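Local coordinates for BH0236 protein (Bacillus halodurans, PDB 5T7A) that probably binds beta-1,3-glucan through a family 56 carbohydrate-binding module and so takes part in recognition of that polysaccharide, at residues A[90-100]-A[110-118]. Numbering follows the deposited sequence. Where two conformers were deposited one is given.
With EDO (1,2-ethanediol), chain E.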
# COMPACT_ATOMS: atom_id res chain seq x y z
N LEU A 90 -5.49 7.79 11.14
CA LEU A 90 -5.62 6.57 11.92
C LEU A 90 -5.37 6.83 13.40
O LEU A 90 -4.30 7.26 13.80
CB LEU A 90 -4.64 5.47 11.46
CG LEU A 90 -4.85 4.94 10.04
CD1 LEU A 90 -3.67 4.10 9.58
CD2 LEU A 90 -6.09 4.08 10.01
N SER A 91 -6.38 6.57 14.21
CA SER A 91 -6.19 6.61 15.66
C SER A 91 -5.42 5.35 16.05
O SER A 91 -5.37 4.36 15.34
CB SER A 91 -7.53 6.73 16.42
OG SER A 91 -8.32 7.77 15.84
N SER A 92 -4.76 5.44 17.18
CA SER A 92 -4.08 4.32 17.77
C SER A 92 -5.09 3.23 17.97
O SER A 92 -6.21 3.50 18.36
CB SER A 92 -3.46 4.77 19.11
OG SER A 92 -2.97 3.66 19.80
N GLY A 93 -4.71 1.99 17.68
CA GLY A 93 -5.66 0.90 17.60
C GLY A 93 -6.40 0.65 16.27
O GLY A 93 -7.01 -0.41 16.12
N ASP A 94 -6.40 1.62 15.35
CA ASP A 94 -6.97 1.41 14.01
C ASP A 94 -6.26 0.23 13.32
O ASP A 94 -5.03 0.04 13.45
CB ASP A 94 -6.98 2.68 13.18
CG ASP A 94 -7.96 3.70 13.69
OD1 ASP A 94 -8.73 3.33 14.54
OD2 ASP A 94 -7.98 4.83 13.19
N VAL A 95 -7.05 -0.65 12.68
CA VAL A 95 -6.51 -1.70 11.82
C VAL A 95 -6.67 -1.31 10.32
O VAL A 95 -7.77 -1.10 9.80
CB VAL A 95 -7.10 -3.10 12.10
CG1 VAL A 95 -6.72 -4.10 11.06
CG2 VAL A 95 -6.67 -3.60 13.47
N LEU A 96 -5.55 -1.23 9.61
CA LEU A 96 -5.55 -0.93 8.18
C LEU A 96 -5.20 -2.21 7.44
O LEU A 96 -4.17 -2.83 7.66
CB LEU A 96 -4.53 0.18 7.90
CG LEU A 96 -4.23 0.43 6.41
CD1 LEU A 96 -5.41 1.10 5.75
CD2 LEU A 96 -3.02 1.36 6.36
N GLU A 97 -6.10 -2.62 6.54
CA GLU A 97 -5.84 -3.76 5.67
C GLU A 97 -5.68 -3.21 4.26
O GLU A 97 -6.41 -2.32 3.85
CB GLU A 97 -6.93 -4.82 5.77
CG GLU A 97 -6.77 -5.66 7.07
CD GLU A 97 -7.89 -6.63 7.20
OE1 GLU A 97 -9.00 -6.15 7.53
OE2 GLU A 97 -7.65 -7.85 6.99
N TYR A 98 -4.75 -3.78 3.48
CA TYR A 98 -4.40 -3.19 2.21
C TYR A 98 -3.86 -4.25 1.29
O TYR A 98 -3.24 -5.22 1.70
CB TYR A 98 -3.38 -2.06 2.36
CG TYR A 98 -2.09 -2.44 3.02
CD1 TYR A 98 -1.99 -2.53 4.41
CD2 TYR A 98 -0.93 -2.65 2.29
CE1 TYR A 98 -0.82 -2.87 5.03
CE2 TYR A 98 0.23 -2.99 2.88
CZ TYR A 98 0.33 -3.10 4.23
OH TYR A 98 1.52 -3.45 4.81
N SER A 99 -4.23 -4.11 0.01
CA SER A 99 -3.74 -5.01 -1.05
C SER A 99 -3.46 -4.17 -2.27
O SER A 99 -3.83 -2.98 -2.29
CB SER A 99 -4.75 -6.05 -1.38
OG SER A 99 -6.00 -5.46 -1.74
N PHE A 100 -2.77 -4.75 -3.24
CA PHE A 100 -2.39 -4.02 -4.42
C PHE A 100 -2.78 -4.70 -5.70
O PHE A 100 -2.77 -5.94 -5.78
CB PHE A 100 -0.86 -3.80 -4.46
CG PHE A 100 -0.32 -3.16 -3.20
CD1 PHE A 100 -0.26 -1.80 -3.06
CD2 PHE A 100 0.13 -3.97 -2.14
CE1 PHE A 100 0.25 -1.22 -1.88
CE2 PHE A 100 0.60 -3.41 -1.01
CZ PHE A 100 0.67 -2.04 -0.85
N THR A 110 -2.72 -9.00 -8.64
CA THR A 110 -3.23 -8.54 -7.35
C THR A 110 -2.73 -9.36 -6.19
O THR A 110 -2.68 -10.60 -6.25
CB THR A 110 -4.77 -8.56 -7.39
OG1 THR A 110 -5.27 -7.72 -8.48
CG2 THR A 110 -5.39 -8.08 -6.09
N THR A 111 -2.36 -8.67 -5.14
CA THR A 111 -1.84 -9.31 -3.96
C THR A 111 -2.96 -9.72 -2.97
O THR A 111 -4.08 -9.27 -3.05
CB THR A 111 -0.86 -8.38 -3.22
OG1 THR A 111 -1.55 -7.35 -2.48
CG2 THR A 111 0.15 -7.77 -4.15
N GLU A 112 -2.55 -10.50 -2.00
CA GLU A 112 -3.31 -10.76 -0.82
C GLU A 112 -3.50 -9.49 -0.03
O GLU A 112 -2.88 -8.48 -0.32
CB GLU A 112 -2.54 -11.80 0.04
CG GLU A 112 -1.33 -11.21 0.72
CD GLU A 112 -0.32 -12.24 1.12
OE1 GLU A 112 0.39 -12.74 0.22
OE2 GLU A 112 -0.26 -12.51 2.35
N TRP A 113 -4.34 -9.56 1.01
CA TRP A 113 -4.53 -8.49 1.94
C TRP A 113 -3.50 -8.57 3.04
O TRP A 113 -3.36 -9.60 3.72
CB TRP A 113 -5.91 -8.58 2.58
CG TRP A 113 -6.99 -8.24 1.66
CD1 TRP A 113 -7.78 -9.11 0.92
CD2 TRP A 113 -7.49 -6.93 1.40
NE1 TRP A 113 -8.69 -8.40 0.17
CE2 TRP A 113 -8.54 -7.05 0.46
CE3 TRP A 113 -7.14 -5.66 1.85
CZ2 TRP A 113 -9.25 -5.95 0.01
CZ3 TRP A 113 -7.83 -4.59 1.40
CH2 TRP A 113 -8.87 -4.74 0.49
N PHE A 114 -2.76 -7.48 3.24
CA PHE A 114 -1.86 -7.27 4.34
C PHE A 114 -2.56 -6.51 5.44
O PHE A 114 -3.58 -5.87 5.20
CB PHE A 114 -0.61 -6.49 3.88
CG PHE A 114 0.10 -7.17 2.76
CD1 PHE A 114 0.93 -8.27 3.00
CD2 PHE A 114 -0.03 -6.71 1.47
CE1 PHE A 114 1.56 -8.93 1.95
CE2 PHE A 114 0.61 -7.35 0.41
CZ PHE A 114 1.43 -8.43 0.66
N THR A 115 -2.01 -6.58 6.66
CA THR A 115 -2.61 -5.90 7.83
C THR A 115 -1.58 -5.09 8.58
O THR A 115 -0.41 -5.54 8.67
CB THR A 115 -3.40 -6.89 8.77
OG1 THR A 115 -4.15 -6.12 9.72
CG2 THR A 115 -2.50 -7.82 9.38
N TYR A 116 -2.00 -3.92 9.03
CA TYR A 116 -1.19 -3.03 9.85
C TYR A 116 -2.02 -2.54 11.02
O TYR A 116 -3.16 -2.11 10.83
CB TYR A 116 -0.73 -1.81 9.01
CG TYR A 116 -0.11 -0.71 9.82
CD1 TYR A 116 1.19 -0.88 10.29
CD2 TYR A 116 -0.75 0.49 10.04
CE1 TYR A 116 1.76 0.09 11.08
CE2 TYR A 116 -0.19 1.48 10.84
CZ TYR A 116 1.05 1.27 11.36
OH TYR A 116 1.54 2.32 12.14
N SER A 117 -1.53 -2.61 12.26
CA SER A 117 -2.24 -1.97 13.39
C SER A 117 -1.48 -0.74 13.83
O SER A 117 -0.28 -0.81 14.12
CB SER A 117 -2.46 -2.91 14.60
OG SER A 117 -3.24 -2.35 15.67
N ARG A 118 -2.18 0.37 13.83
CA ARG A 118 -1.61 1.68 14.23
C ARG A 118 -1.37 1.78 15.72
O ARG A 118 -2.16 1.23 16.50
CB ARG A 118 -2.55 2.80 13.87
CG ARG A 118 -2.03 4.19 14.10
CD ARG A 118 -0.79 4.51 13.27
NE ARG A 118 -0.17 5.78 13.66
CZ ARG A 118 0.64 5.90 14.70
NH1 ARG A 118 0.91 4.86 15.48
NH2 ARG A 118 1.15 7.08 14.99
OXT ARG A 118 -0.44 2.45 16.15
C1 EDO E . -10.01 -7.46 4.04
O1 EDO E . -11.42 -7.44 4.11
C2 EDO E . -9.62 -8.90 3.91
O2 EDO E . -9.04 -9.37 5.12
O HOH W 1 -0.45 3.50 18.47
O HOH W 2 -5.20 -8.92 6.24
O HOH W 3 1.64 -4.38 7.34
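Leu96 and Tyr116, like Tyr98 and Phe114, form hydrogen-bonded pairs of an antiparallel hairpin, each closed by two backbone bonds, as from Leu96 N to Tyr116 O at 2.8 Å. Beyond Phe114 the regular pattern gives way: Phe100 N turns to a side chain, Thr111 OG1, at 3.0 Å, while Thr111 N still bonds Phe100 O. The Thr111 hydroxyl lies between its own backbone N and carbonyl carbon (chi1 77°), from where it accepts from Phe100 N and donates to Glu112 O on an in-plane lone pair, bridging the irregular step. At the far end Gly93, in a type II turn from Ser91 to Asp94, gives its N-H to Arg118 O from above the carbonyl plane. Arg118 bends back (chi2 62°) to form a salt bridge from NH1 to its own OXT, 2.8 Å; a water ties OXT to Ser92 OG.

Aromatic contacts dominate the buried face. Phe114 CB sits over one face of the Tyr98 ring, 3.7 Å from its centroid, and the two rings are inclined at 39°. Tyr116 CB comes to the edge of the same ring. A water links Tyr98 OH to Thr115 O.

On the other face, the Trp113 indole is sandwiched: Ser99 CB makes a CH-pi contact over its six-membered ring, and ethanediol, probably from the crystallisation liquor, lies over the opposite side. The diol donates from O2 to Glu97 OE2 (2.8 Å) and also bonds Lys65, which makes a cation-pi contact with Trp113.

The contact thus pairs the edge strand 108-117 with 95-103 through a backbone ladder, with Tyr98, Phe114 and Tyr116 packed on its buried face, while outside the indole face and the Glu97 carboxylate can hold a small polyol by contact over the ring and a hydrogen bond.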